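Local coordinates for protein 6-aminohexanoate-dimer hydrolase (Bacillus anthracis, PDB 4GB7) that probably hydrolyses amide bonds in short nylon-type oligomers such as the 6-aminohexanoate dimer, as a putative member of the serine beta-lactamase-like hydrolases, at residues Asp160-Ala165 / Thr181-Met186; Thr167-Leu172 / Ala258-Thr263; Thr175-Ala180 / Gln235-Thr240; Gly266-Glu271 / Lys295-Ser300. All coordinates share one frame; numbering follows the deposited sequence.

Contact 1. Residues Asp160-Ala165 / Thr181-Met186; sequences DLEKTA and TLQQLM
Two backbone hydrogen bonds tie L161 and K163 to the first turn of helix 182-186. Q183 N donates to L161 O over 2.9 Å and L182 N to K163 O over 3.0 Å. K163 O also receives a CA-H...O contact from T181, and T164 and T181 form a single beta bridge. Both acceptors therefore serve amides at the start of the helix, where i to i-4 bonding is not yet available. Beside these bonds the methyl CG2 of T181 touches the carbonyl E162 O at 3.4 Å.

That start is a capping box: Q184 N donates to T181 OG1, and T181 N returns a bond to Q184 OE1. The facing chain is a type I turn from D160 to K163, overlaid by an Asx turn in which D160 OD1 accepts from E162 N. In the helical domain of this beta-lactamase-like fold, the turn follows helix 143-155, whose I150, Q151 and A154 pack on L161.

Apolar contacts flank the bonds. L161 CD2 meets L182 CB at 3.9 Å, the two side chains crossing at about a right angle, and A165 CB rests on L185 CD1 at 3.8 Å.

Two waters bridge the E162 carboxylate to the facing segment. One links E162 OE1 to T181 OG1; the other donates to E162 OE2 and to Q183 OE1. The bend of Q183 at chi2 (61°) carries its amide back beside L161, with OE1 3.5 Å from L161 CD1, while NE2 bonds to N357 and D187.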
loop_
_atom_site.group_PDB
_atom_site.type_symbol
_atom_site.label_atom_id
_atom_site.label_comp_id
_atom_site.label_asym_id
_atom_site.label_seq_id
_atom_site.Cartn_x
_atom_site.Cartn_y
_atom_site.Cartn_z
ATOM N N ASP A 160 3.563 6.794 -22.279
ATOM C CA ASP A 160 3.993 8.155 -22.076
ATOM C C ASP A 160 3.146 8.708 -20.946
ATOM O O ASP A 160 1.914 8.769 -21.067
ATOM C CB ASP A 160 3.732 8.920 -23.358
ATOM C CG ASP A 160 4.229 10.360 -23.326
ATOM O OD1 ASP A 160 4.339 10.985 -22.279
ATOM O OD2 ASP A 160 4.429 10.910 -24.433
ATOM N N LEU A 161 3.810 9.102 -19.868
ATOM C CA LEU A 161 3.134 9.574 -18.680
ATOM C C LEU A 161 2.347 10.882 -18.888
ATOM O O LEU A 161 1.475 11.219 -18.119
ATOM C CB LEU A 161 4.122 9.696 -17.538
ATOM C CG LEU A 161 4.769 8.401 -17.050
ATOM C CD1 LEU A 161 5.724 8.665 -15.892
ATOM C CD2 LEU A 161 3.720 7.391 -16.624
ATOM N N GLU A 162 2.622 11.583 -19.980
ATOM C CA GLU A 162 1.929 12.829 -20.275
ATOM C C GLU A 162 0.745 12.634 -21.219
ATOM O O GLU A 162 0.017 13.596 -21.512
ATOM C CB GLU A 162 2.924 13.861 -20.837
ATOM C CG GLU A 162 3.922 14.391 -19.818
ATOM C CD GLU A 162 3.296 14.837 -18.493
ATOM O OE1 GLU A 162 2.235 15.500 -18.520
ATOM O OE2 GLU A 162 3.865 14.528 -17.412
ATOM N N LYS A 163 0.547 11.397 -21.692
ATOM C CA LYS A 163 -0.652 11.051 -22.433
ATOM C C LYS A 163 -1.809 10.726 -21.484
ATOM O O LYS A 163 -1.600 10.438 -20.280
ATOM C CB LYS A 163 -0.341 9.923 -23.416
ATOM C CG LYS A 163 0.531 10.390 -24.562
ATOM C CD LYS A 163 0.768 9.288 -25.575
ATOM C CE LYS A 163 1.663 9.810 -26.679
ATOM N NZ LYS A 163 1.917 8.773 -27.734
ATOM N N THR A 164 -3.025 10.805 -22.009
ATOM C CA THR A 164 -4.229 10.524 -21.255
ATOM C C THR A 164 -4.435 9.026 -21.133
ATOM O O THR A 164 -4.052 8.250 -21.995
ATOM C CB THR A 164 -5.496 11.099 -21.938
ATOM O OG1 THR A 164 -5.620 10.573 -23.269
ATOM C CG2 THR A 164 -5.468 12.635 -21.951
ATOM N N ALA A 165 -5.068 8.618 -20.040
ATOM C CA ALA A 165 -5.406 7.224 -19.850
ATOM C C ALA A 165 -6.245 6.653 -20.982
ATOM O O ALA A 165 -6.084 5.477 -21.319
ATOM C CB ALA A 165 -6.100 6.994 -18.491
ATOM N N THR A 181 -4.176 12.531 -17.364
ATOM C CA THR A 181 -2.896 11.989 -17.821
ATOM C C THR A 181 -2.435 10.931 -16.845
ATOM O O THR A 181 -2.868 10.908 -15.682
ATOM C CB THR A 181 -1.757 13.033 -17.953
ATOM O OG1 THR A 181 -1.425 13.571 -16.661
ATOM C CG2 THR A 181 -2.086 14.166 -18.955
ATOM N N LEU A 182 -1.533 10.074 -17.309
ATOM C CA LEU A 182 -0.984 9.055 -16.439
ATOM C C LEU A 182 -0.294 9.687 -15.228
ATOM O O LEU A 182 -0.443 9.178 -14.106
ATOM C CB LEU A 182 -0.028 8.140 -17.173
ATOM C CG LEU A 182 -0.698 7.014 -17.934
ATOM C CD1 LEU A 182 -1.699 7.484 -18.983
ATOM C CD2 LEU A 182 0.361 6.108 -18.540
ATOM N N GLN A 183 0.459 10.761 -15.455
ATOM C CA GLN A 183 1.127 11.481 -14.391
ATOM C C GLN A 183 0.139 12.014 -13.348
ATOM O O GLN A 183 0.394 11.895 -12.144
ATOM C CB GLN A 183 2.071 12.572 -14.934
ATOM C CG GLN A 183 3.004 13.120 -13.848
ATOM C CD GLN A 183 3.920 12.048 -13.262
ATOM O OE1 GLN A 183 4.662 11.397 -13.973
ATOM N NE2 GLN A 183 3.882 11.885 -11.946
ATOM N N GLN A 184 -0.971 12.591 -13.801
ATOM C CA GLN A 184 -2.060 13.023 -12.887
ATOM C C GLN A 184 -2.592 11.902 -12.024
ATOM O O GLN A 184 -2.841 12.086 -10.805
ATOM C CB GLN A 184 -3.166 13.754 -13.666
ATOM C CG GLN A 184 -2.656 15.115 -14.123
ATOM C CD GLN A 184 -3.527 15.755 -15.237
ATOM O OE1 GLN A 184 -4.427 15.086 -15.845
ATOM N NE2 GLN A 184 -3.255 17.016 -15.534
ATOM N N LEU A 185 -2.761 10.736 -12.635
ATOM C CA LEU A 185 -3.194 9.533 -11.902
ATOM C C LEU A 185 -2.138 9.122 -10.869
ATOM O O LEU A 185 -2.460 8.873 -9.647
ATOM C CB LEU A 185 -3.510 8.391 -12.871
ATOM C CG LEU A 185 -4.689 8.583 -13.808
ATOM C CD1 LEU A 185 -4.636 7.629 -15.002
ATOM C CD2 LEU A 185 -6.042 8.428 -13.133
HETATM N N MSE A 186 -0.900 9.021 -11.330
HETATM C CA MSE A 186 0.261 8.726 -10.454
HETATM C C MSE A 186 0.343 9.648 -9.223
HETATM O O MSE A 186 0.687 9.203 -8.100
HETATM C CB MSE A 186 1.568 8.806 -11.254
HETATM C CG MSE A 186 1.809 7.669 -12.234
HETATM SE SE MSE A 186 2.305 6.073 -11.266
HETATM C CE MSE A 186 4.185 6.401 -11.322
HETATM O O HOH W 1 0.397 15.517 -16.716
HETATM O O HOH W 2 5.509 12.452 -16.279
#

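Contact 2. Residues Thr167-Leu172 / Ala258-Thr263; sequences TYIKEL and AWIIRT
I169 lays a methyl group squarely on the indole of W259: CG2 sits 3.5 Å from the centroid of the six-membered ring and only 8° off its normal, a CH-pi contact over one face. The rotamer of the isoleucine divides its work. With chi1 at -50°, CG2 stands anti to the backbone N and goes to the benzene half of the indole, while CG1 meets I260 CG1 and I169 CD1 bends back across the pyrrole half, 3.6 Å from W259 CD1. The same I169 CD1 also touches T263 OG1 at 3.3 Å.

W259 itself extends from helix 251-265 with CG anti to its own N, which carries the indole out over the loop and the 3-10 turn 170-172. There L172 CG approaches W259 CZ3 at 3.8 Å, and E171 CB comes equally near to W259 CH2. Y231, from helix 230-235, stacks with the indole as well. Y168 CB packs on I260 CG2, and the tyrosine hydroxyl is bonded to D160 N.

Water bridges the polar groups. E171, bent at chi2, turns its carboxylate at 45° to the indole plane; one water lies in that plane at the ring edge, accepting from W259 NE1 at 2.9 Å and donating to E171 OE2. A second water joins E171 OE1 to T263 OG1.

The direct contact is thus almost wholly apolar: dispersion and CH-pi packing hold the 167-172 region against helix 251-265, and waters carry the links from the glutamate to the indole N-H and to T263 OG1.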
loop_
_atom_site.group_PDB
_atom_site.type_symbol
_atom_site.label_atom_id
_atom_site.label_comp_id
_atom_site.label_asym_id
_atom_site.label_seq_id
_atom_site.Cartn_x
_atom_site.Cartn_y
_atom_site.Cartn_z
ATOM N N THR A 167 -5.998 7.214 -23.977
ATOM C CA THR A 167 -5.113 6.884 -25.107
ATOM C C THR A 167 -4.893 5.351 -25.133
ATOM O O THR A 167 -4.783 4.726 -26.188
ATOM C CB THR A 167 -3.757 7.619 -25.012
ATOM O OG1 THR A 167 -3.962 9.059 -25.094
ATOM C CG2 THR A 167 -2.784 7.137 -26.146
ATOM N N TYR A 168 -4.857 4.761 -23.941
ATOM C CA TYR A 168 -4.543 3.370 -23.806
ATOM C C TYR A 168 -5.765 2.527 -23.523
ATOM O O TYR A 168 -5.793 1.360 -23.905
ATOM C CB TYR A 168 -3.506 3.162 -22.712
ATOM C CG TYR A 168 -2.262 3.948 -22.964
ATOM C CD1 TYR A 168 -1.443 3.643 -24.046
ATOM C CD2 TYR A 168 -1.945 5.062 -22.206
ATOM C CE1 TYR A 168 -0.303 4.378 -24.292
ATOM C CE2 TYR A 168 -0.815 5.812 -22.444
ATOM C CZ TYR A 168 -0.017 5.497 -23.526
ATOM O OH TYR A 168 1.130 6.213 -23.790
ATOM N N ILE A 169 -6.753 3.110 -22.815
ATOM C CA ILE A 169 -7.987 2.398 -22.477
ATOM C C ILE A 169 -9.154 3.056 -23.236
ATOM O O ILE A 169 -9.736 4.022 -22.784
ATOM C CB ILE A 169 -8.268 2.423 -20.959
ATOM C CG1 ILE A 169 -7.020 1.992 -20.143
ATOM C CG2 ILE A 169 -9.516 1.573 -20.710
ATOM C CD1 ILE A 169 -6.530 0.587 -20.397
ATOM N N LYS A 170 -9.476 2.559 -24.432
ATOM C CA LYS A 170 -10.488 3.225 -25.232
ATOM C C LYS A 170 -11.865 3.191 -24.563
ATOM O O LYS A 170 -12.683 4.083 -24.783
ATOM C CB LYS A 170 -10.534 2.636 -26.620
ATOM C CG LYS A 170 -10.988 1.191 -26.715
ATOM C CD LYS A 170 -10.650 0.650 -28.105
ATOM C CE LYS A 170 -11.546 -0.491 -28.509
ATOM N NZ LYS A 170 -11.358 -0.686 -29.969
ATOM N N GLU A 171 -12.106 2.170 -23.738
ATOM C CA GLU A 171 -13.329 2.096 -22.920
ATOM C C GLU A 171 -13.563 3.278 -21.999
ATOM O O GLU A 171 -14.731 3.541 -21.616
ATOM C CB GLU A 171 -13.341 0.804 -22.066
ATOM C CG GLU A 171 -13.320 -0.474 -22.875
ATOM C CD GLU A 171 -11.925 -1.005 -23.137
ATOM O OE1 GLU A 171 -10.964 -0.217 -23.150
ATOM O OE2 GLU A 171 -11.799 -2.226 -23.348
ATOM N N LEU A 172 -12.490 3.996 -21.661
ATOM C CA LEU A 172 -12.563 5.159 -20.774
ATOM C C LEU A 172 -12.614 6.497 -21.515
ATOM O O LEU A 172 -12.567 7.569 -20.884
ATOM C CB LEU A 172 -11.388 5.162 -19.792
ATOM C CG LEU A 172 -11.445 4.156 -18.633
ATOM C CD1 LEU A 172 -10.223 4.297 -17.753
ATOM C CD2 LEU A 172 -12.728 4.346 -17.822
ATOM N N ALA A 258 -3.489 0.393 -13.333
ATOM C CA ALA A 258 -3.385 -1.066 -13.470
ATOM C C ALA A 258 -4.040 -1.593 -14.752
ATOM O O ALA A 258 -3.534 -2.533 -15.358
ATOM C CB ALA A 258 -3.899 -1.778 -12.229
ATOM N N TRP A 259 -5.180 -1.000 -15.145
ATOM C CA TRP A 259 -5.828 -1.358 -16.390
ATOM C C TRP A 259 -4.917 -1.083 -17.559
ATOM O O TRP A 259 -4.780 -1.908 -18.443
ATOM C CB TRP A 259 -7.155 -0.610 -16.516
ATOM C CG TRP A 259 -8.122 -1.104 -17.544
ATOM C CD1 TRP A 259 -7.965 -2.124 -18.493
ATOM C CD2 TRP A 259 -9.478 -0.621 -17.713
ATOM N NE1 TRP A 259 -9.123 -2.294 -19.230
ATOM C CE2 TRP A 259 -10.066 -1.387 -18.821
ATOM C CE3 TRP A 259 -10.239 0.350 -17.087
ATOM C CZ2 TRP A 259 -11.369 -1.186 -19.228
ATOM C CZ3 TRP A 259 -11.550 0.552 -17.507
ATOM C CH2 TRP A 259 -12.098 -0.193 -18.565
ATOM N N ILE A 260 -4.189 0.019 -17.508
ATOM C CA ILE A 260 -3.195 0.325 -18.521
ATOM C C ILE A 260 -2.083 -0.735 -18.553
ATOM O O ILE A 260 -1.720 -1.236 -19.625
ATOM C CB ILE A 260 -2.590 1.720 -18.311
ATOM C CG1 ILE A 260 -3.680 2.790 -18.510
ATOM C CG2 ILE A 260 -1.419 1.986 -19.251
ATOM C CD1 ILE A 260 -3.294 4.175 -18.077
ATOM N N ILE A 261 -1.567 -1.105 -17.384
ATOM C CA ILE A 261 -0.559 -2.174 -17.317
ATOM C C ILE A 261 -1.048 -3.428 -18.050
ATOM O O ILE A 261 -0.313 -4.023 -18.869
ATOM C CB ILE A 261 -0.185 -2.502 -15.866
ATOM C CG1 ILE A 261 0.537 -1.308 -15.214
ATOM C CG2 ILE A 261 0.706 -3.758 -15.767
ATOM C CD1 ILE A 261 0.731 -1.419 -13.723
ATOM N N ARG A 262 -2.262 -3.858 -17.726
ATOM C CA ARG A 262 -2.797 -5.102 -18.271
ATOM C C ARG A 262 -2.958 -4.991 -19.772
ATOM O O ARG A 262 -2.607 -5.894 -20.510
ATOM C CB ARG A 262 -4.113 -5.453 -17.624
ATOM C CG ARG A 262 -4.085 -5.765 -16.123
ATOM C CD ARG A 262 -5.485 -5.904 -15.561
ATOM N NE ARG A 262 -5.456 -5.971 -14.097
ATOM C CZ ARG A 262 -5.880 -5.020 -13.266
ATOM N NH1 ARG A 262 -6.555 -3.951 -13.704
ATOM N NH2 ARG A 262 -5.772 -5.189 -11.962
ATOM N N THR A 263 -3.500 -3.878 -20.220
ATOM C CA THR A 263 -3.718 -3.671 -21.639
ATOM C C THR A 263 -2.431 -3.626 -22.435
ATOM O O THR A 263 -2.325 -4.275 -23.521
ATOM C CB THR A 263 -4.533 -2.390 -21.873
ATOM O OG1 THR A 263 -5.807 -2.540 -21.253
ATOM C CG2 THR A 263 -4.762 -2.143 -23.378
HETATM O O HOH W 3 -10.037 -3.931 -21.414
HETATM O O HOH W 4 -8.239 -1.321 -22.977
#

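Contact 3. Residues Thr175-Ala180 / Gln235-Thr240; sequences TPFGKA and QEAKET
P176 presses its ring against the chain at A237-E239, and every carbon of that ring beyond CA finds a neighbour there. P176 CB lies 4.0 Å from E239 CB. P176 CG, the outermost atom, reaches furthest: it is 3.4 Å from A237 O and 3.6 Å from E239 N, besides touching E239 CB at 3.9 Å. P176 CD, on the way back to the ring nitrogen, stays beside A237 O at 3.5 Å. The proline thus spans the peptides on both sides of K238, whose own side chain leaves in the other direction for a salt bridge with E193.

Next to the proline, A237 CB packs against F177 CE2 at 3.7 Å; the phenylalanine is buried and also touches helix 251-265 at S253 and T256. V192 touches both P176 and A237. T175 CG2 approaches Q235 OE1, while Q235 NE2 bonds to E171 O. E239 is extended beyond CG, and a water donates both to its OE1, at 2.8 Å, and to P176 O, bridging the segments.

T175 caps the short, weakly bonded helix that P176 opens: its OG1 accepts a weak bond from G178 N, and also pairs with L172 O. Proline suits such a first-turn position, needing no N-H donor. The arrangement is a capped helix start packed at the surface on a small two-stranded antiparallel sheet, strands 191-193 and 238-241, of the beta-lactamase-like fold.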
loop_
_atom_site.group_PDB
_atom_site.type_symbol
_atom_site.label_atom_id
_atom_site.label_comp_id
_atom_site.label_asym_id
_atom_site.label_seq_id
_atom_site.Cartn_x
_atom_site.Cartn_y
_atom_site.Cartn_z
ATOM N N THR A 175 -14.168 9.983 -20.304
ATOM C CA THR A 175 -14.629 9.851 -18.894
ATOM C C THR A 175 -13.621 10.495 -17.970
ATOM O O THR A 175 -12.529 10.766 -18.385
ATOM C CB THR A 175 -14.874 8.389 -18.474
ATOM O OG1 THR A 175 -13.622 7.706 -18.305
ATOM C CG2 THR A 175 -15.760 7.663 -19.497
ATOM N N PRO A 176 -13.972 10.717 -16.682
ATOM C CA PRO A 176 -13.042 11.433 -15.836
ATOM C C PRO A 176 -11.646 10.789 -15.667
ATOM O O PRO A 176 -10.623 11.495 -15.665
ATOM C CB PRO A 176 -13.752 11.424 -14.497
ATOM C CG PRO A 176 -15.200 11.479 -14.881
ATOM C CD PRO A 176 -15.289 10.561 -16.045
ATOM N N PHE A 177 -11.607 9.488 -15.411
ATOM C CA PHE A 177 -10.289 8.793 -15.342
ATOM C C PHE A 177 -9.630 8.703 -16.700
ATOM O O PHE A 177 -8.412 8.694 -16.785
ATOM C CB PHE A 177 -10.361 7.404 -14.694
ATOM C CG PHE A 177 -10.590 7.447 -13.209
ATOM C CD1 PHE A 177 -9.636 7.990 -12.371
ATOM C CD2 PHE A 177 -11.757 6.948 -12.665
ATOM C CE1 PHE A 177 -9.831 8.026 -11.005
ATOM C CE2 PHE A 177 -11.962 6.988 -11.305
ATOM C CZ PHE A 177 -11.010 7.549 -10.494
ATOM N N GLY A 178 -10.425 8.656 -17.757
ATOM C CA GLY A 178 -9.892 8.664 -19.110
ATOM C C GLY A 178 -9.155 9.914 -19.548
ATOM O O GLY A 178 -8.118 9.851 -20.281
ATOM N N LYS A 179 -9.684 11.042 -19.112
ATOM C CA LYS A 179 -9.193 12.357 -19.476
ATOM C C LYS A 179 -7.957 12.739 -18.714
ATOM O O LYS A 179 -7.229 13.643 -19.121
ATOM C CB LYS A 179 -10.336 13.390 -19.311
ATOM C CG LYS A 179 -11.427 13.184 -20.347
ATOM C CD LYS A 179 -12.739 13.918 -20.060
ATOM C CE LYS A 179 -12.751 15.369 -20.454
ATOM N NZ LYS A 179 -14.024 15.968 -19.936
ATOM N N ALA A 180 -7.709 12.085 -17.584
ATOM C CA ALA A 180 -6.512 12.371 -16.811
ATOM C C ALA A 180 -5.283 11.822 -17.500
ATOM O O ALA A 180 -5.321 10.735 -18.091
ATOM C CB ALA A 180 -6.624 11.729 -15.440
ATOM N N GLN A 235 -16.222 3.484 -14.597
ATOM C CA GLN A 235 -17.147 4.033 -15.584
ATOM C C GLN A 235 -18.223 4.896 -14.905
ATOM O O GLN A 235 -18.837 5.759 -15.550
ATOM C CB GLN A 235 -17.829 2.911 -16.389
ATOM C CG GLN A 235 -16.962 2.117 -17.345
ATOM C CD GLN A 235 -16.420 2.910 -18.495
ATOM O OE1 GLN A 235 -16.642 4.135 -18.588
ATOM N NE2 GLN A 235 -15.653 2.239 -19.373
ATOM N N GLU A 236 -18.431 4.675 -13.611
ATOM C CA GLU A 236 -19.375 5.476 -12.823
ATOM C C GLU A 236 -18.794 6.807 -12.287
ATOM O O GLU A 236 -19.528 7.596 -11.677
ATOM C CB GLU A 236 -19.877 4.664 -11.605
ATOM C CG GLU A 236 -20.805 3.511 -11.948
ATOM C CD GLU A 236 -21.620 3.044 -10.767
ATOM O OE1 GLU A 236 -21.302 3.404 -9.612
ATOM O OE2 GLU A 236 -22.588 2.301 -10.995
ATOM N N ALA A 237 -17.489 7.040 -12.489
ATOM C CA ALA A 237 -16.801 8.218 -11.951
ATOM C C ALA A 237 -17.427 9.494 -12.453
ATOM O O ALA A 237 -17.719 9.620 -13.658
ATOM C CB ALA A 237 -15.314 8.204 -12.306
ATOM N N LYS A 238 -17.631 10.418 -11.520
ATOM C CA LYS A 238 -18.112 11.758 -11.832
ATOM C C LYS A 238 -17.045 12.765 -11.402
ATOM O O LYS A 238 -16.623 12.810 -10.218
ATOM C CB LYS A 238 -19.431 12.057 -11.126
ATOM C CG LYS A 238 -20.010 13.402 -11.485
ATOM C CD LYS A 238 -21.119 13.847 -10.535
ATOM C CE LYS A 238 -21.132 15.365 -10.384
ATOM N NZ LYS A 238 -19.839 15.902 -9.864
ATOM N N GLU A 239 -16.608 13.587 -12.347
ATOM C CA GLU A 239 -15.533 14.551 -12.089
ATOM C C GLU A 239 -16.021 15.711 -11.174
ATOM O O GLU A 239 -17.094 16.289 -11.394
ATOM C CB GLU A 239 -15.031 15.111 -13.425
ATOM C CG GLU A 239 -13.841 16.041 -13.279
ATOM C CD GLU A 239 -13.333 16.582 -14.591
ATOM O OE1 GLU A 239 -12.872 15.770 -15.411
ATOM O OE2 GLU A 239 -13.350 17.829 -14.777
ATOM N N THR A 240 -15.235 16.038 -10.154
ATOM C CA THR A 240 -15.591 17.075 -9.223
ATOM C C THR A 240 -14.607 18.234 -9.253
ATOM O O THR A 240 -14.869 19.259 -8.684
ATOM C CB THR A 240 -15.674 16.515 -7.799
ATOM O OG1 THR A 240 -14.430 15.945 -7.445
ATOM C CG2 THR A 240 -16.789 15.434 -7.688
HETATM O O HOH W 5 -11.044 13.983 -14.285
#

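Contact 4. Residues Gly266-Glu271 / Lys295-Ser300; sequences GKSLAE and KIEQAS
The carboxylate of E297 faces the N-terminus of helix 269-278, where A270 N donates to OE2 over 2.9 Å. This helix begins with a capping box: S268 OG accepts from E271 N, and E271 OE1 accepts from S268 N. E297 adds a second anionic group at the same end, where the helix dipole would favour it, and L269 N makes a weak 3.4 Å bond to E297 OE1.

The orientation of the acid matters. A270 N approaches OE2 from far above the carboxylate plane, 68° out of it, so the helix start lies over a flat side of the group. A bend at chi2 (88°) turns the carboxylate onto the helix, with E297 OE1 3.3 Å from L269 CB and OE2 close to A270 CB. Further partners hold the two oxygens: R262 forms a salt bridge to OE1, and N67 ND2 bonds to OE2. R262 and the helix start would help to offset the buried charge, which would favour the ionised form.

L269 runs across the direction of the glutamate. Its CG stands anti to the backbone N (chi1 -176°), which sends the isobutyl group past the carboxylate toward A299, while Y289 of strand 287-290 packs on L269, A270 and E297 alike. The leucine ends in a tight contact, L269 CD2 only 3.4 Å from A299 CB, shorter than usual for two carbons.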
loop_
_atom_site.group_PDB
_atom_site.type_symbol
_atom_site.label_atom_id
_atom_site.label_comp_id
_atom_site.label_asym_id
_atom_site.label_seq_id
_atom_site.Cartn_x
_atom_site.Cartn_y
_atom_site.Cartn_z
ATOM N N GLY A 266 -0.507 -7.239 -21.889
ATOM C CA GLY A 266 -1.240 -8.449 -22.188
ATOM C C GLY A 266 -1.162 -9.500 -21.084
ATOM O O GLY A 266 -1.484 -10.672 -21.322
ATOM N N LYS A 267 -0.773 -9.077 -19.878
ATOM C CA LYS A 267 -0.599 -9.984 -18.723
ATOM C C LYS A 267 -1.365 -9.411 -17.540
ATOM O O LYS A 267 -1.664 -8.225 -17.528
ATOM C CB LYS A 267 0.885 -10.099 -18.361
ATOM C CG LYS A 267 1.763 -10.739 -19.440
ATOM C CD LYS A 267 3.236 -10.649 -19.134
ATOM C CE LYS A 267 4.063 -11.475 -20.123
ATOM N NZ LYS A 267 5.491 -11.543 -19.718
ATOM N N SER A 268 -1.685 -10.252 -16.555
ATOM C CA SER A 268 -2.413 -9.782 -15.390
ATOM C C SER A 268 -1.526 -8.870 -14.541
ATOM O O SER A 268 -0.302 -8.825 -14.704
ATOM C CB SER A 268 -2.932 -10.958 -14.549
ATOM O OG SER A 268 -1.830 -11.614 -13.956
ATOM N N LEU A 269 -2.120 -8.151 -13.600
ATOM C CA LEU A 269 -1.286 -7.329 -12.721
ATOM C C LEU A 269 -0.424 -8.286 -11.868
ATOM O O LEU A 269 0.756 -7.992 -11.617
ATOM C CB LEU A 269 -2.139 -6.433 -11.813
ATOM C CG LEU A 269 -1.307 -5.475 -10.945
ATOM C CD1 LEU A 269 -0.370 -4.547 -11.740
ATOM C CD2 LEU A 269 -2.277 -4.694 -10.039
ATOM N N ALA A 270 -1.007 -9.403 -11.421
ATOM C CA ALA A 270 -0.308 -10.352 -10.584
ATOM C C ALA A 270 0.910 -10.894 -11.321
ATOM O O ALA A 270 1.979 -10.990 -10.743
ATOM C CB ALA A 270 -1.207 -11.485 -10.095
ATOM N N GLU A 271 0.761 -11.192 -12.608
ATOM C CA GLU A 271 1.879 -11.724 -13.402
ATOM C C GLU A 271 2.969 -10.687 -13.598
ATOM O O GLU A 271 4.173 -11.004 -13.515
ATOM C CB GLU A 271 1.370 -12.222 -14.738
ATOM C CG GLU A 271 0.610 -13.524 -14.610
ATOM C CD GLU A 271 -0.334 -13.855 -15.786
ATOM O OE1 GLU A 271 -0.599 -13.045 -16.757
ATOM O OE2 GLU A 271 -0.840 -14.989 -15.729
ATOM N N LYS A 295 -11.661 -11.805 -12.022
ATOM C CA LYS A 295 -10.232 -12.048 -11.776
ATOM C C LYS A 295 -9.335 -10.844 -12.107
ATOM O O LYS A 295 -8.098 -10.972 -12.298
ATOM C CB LYS A 295 -9.745 -13.341 -12.446
ATOM C CG LYS A 295 -10.535 -14.592 -12.085
ATOM C CD LYS A 295 -10.671 -14.827 -10.560
ATOM C CE LYS A 295 -9.385 -14.704 -9.681
ATOM N NZ LYS A 295 -8.431 -15.856 -9.899
ATOM N N ILE A 296 -9.951 -9.661 -12.103
ATOM C CA ILE A 296 -9.193 -8.409 -12.148
ATOM C C ILE A 296 -8.802 -8.029 -10.736
ATOM O O ILE A 296 -9.656 -7.903 -9.842
ATOM C CB ILE A 296 -9.998 -7.271 -12.815
ATOM C CG1 ILE A 296 -10.253 -7.567 -14.296
ATOM C CG2 ILE A 296 -9.302 -5.934 -12.657
ATOM C CD1 ILE A 296 -9.034 -7.781 -15.151
ATOM N N GLU A 297 -7.504 -7.769 -10.544
ATOM C CA GLU A 297 -6.985 -7.499 -9.219
ATOM C C GLU A 297 -7.420 -6.108 -8.713
ATOM O O GLU A 297 -7.539 -5.179 -9.490
ATOM C CB GLU A 297 -5.449 -7.521 -9.190
ATOM C CG GLU A 297 -4.802 -8.810 -9.687
ATOM C CD GLU A 297 -4.541 -8.885 -11.161
ATOM O OE1 GLU A 297 -5.048 -8.028 -11.929
ATOM O OE2 GLU A 297 -3.884 -9.901 -11.545
ATOM N N GLN A 298 -7.671 -5.996 -7.402
ATOM C CA GLN A 298 -7.724 -4.699 -6.726
ATOM C C GLN A 298 -6.309 -4.161 -6.648
ATOM O O GLN A 298 -5.633 -4.393 -5.651
ATOM C CB GLN A 298 -8.213 -4.843 -5.274
ATOM C CG GLN A 298 -9.627 -5.296 -5.143
ATOM C CD GLN A 298 -10.004 -5.511 -3.704
ATOM O OE1 GLN A 298 -9.149 -5.466 -2.813
ATOM N NE2 GLN A 298 -11.263 -5.785 -3.475
ATOM N N ALA A 299 -5.884 -3.431 -7.670
ATOM C CA ALA A 299 -4.571 -2.846 -7.691
ATOM C C ALA A 299 -4.330 -1.849 -6.551
ATOM O O ALA A 299 -3.188 -1.614 -6.143
ATOM C CB ALA A 299 -4.340 -2.139 -9.046
ATOM N N SER A 300 -5.420 -1.254 -6.063
ATOM C CA SER A 300 -5.351 -0.134 -5.132
ATOM C C SER A 300 -5.326 -0.619 -3.718
ATOM O O SER A 300 -4.938 0.130 -2.847
ATOM C CB SER A 300 -6.542 0.825 -5.324
ATOM O OG SER A 300 -7.764 0.160 -5.077
#

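How the contacts relate
Helix 251-265 connects much of the set. Contact 2 uses its W259, I260 and T263; its A258 CB packs on A299 CB of contact 4 at 3.2 Å, and its I260 CD1 on L182 CD1 of contact 1 at 3.8 Å. The centre of contact 2 accordingly lies about 11 Å from that of contact 1 and about 12 Å from that of contact 4. Contacts 1 and 3 meet where A165 N lies 2.9 Å from A180 O, and contacts 2 and 3 where L172 CB packs on G178 CA. Contact 4 stands apart from contacts 1 and 3, nearest atoms about 10 Å away. It lies near the possible SxxK catalytic residues S140, K143 and Y249, with S300 O accepting from K143 NZ.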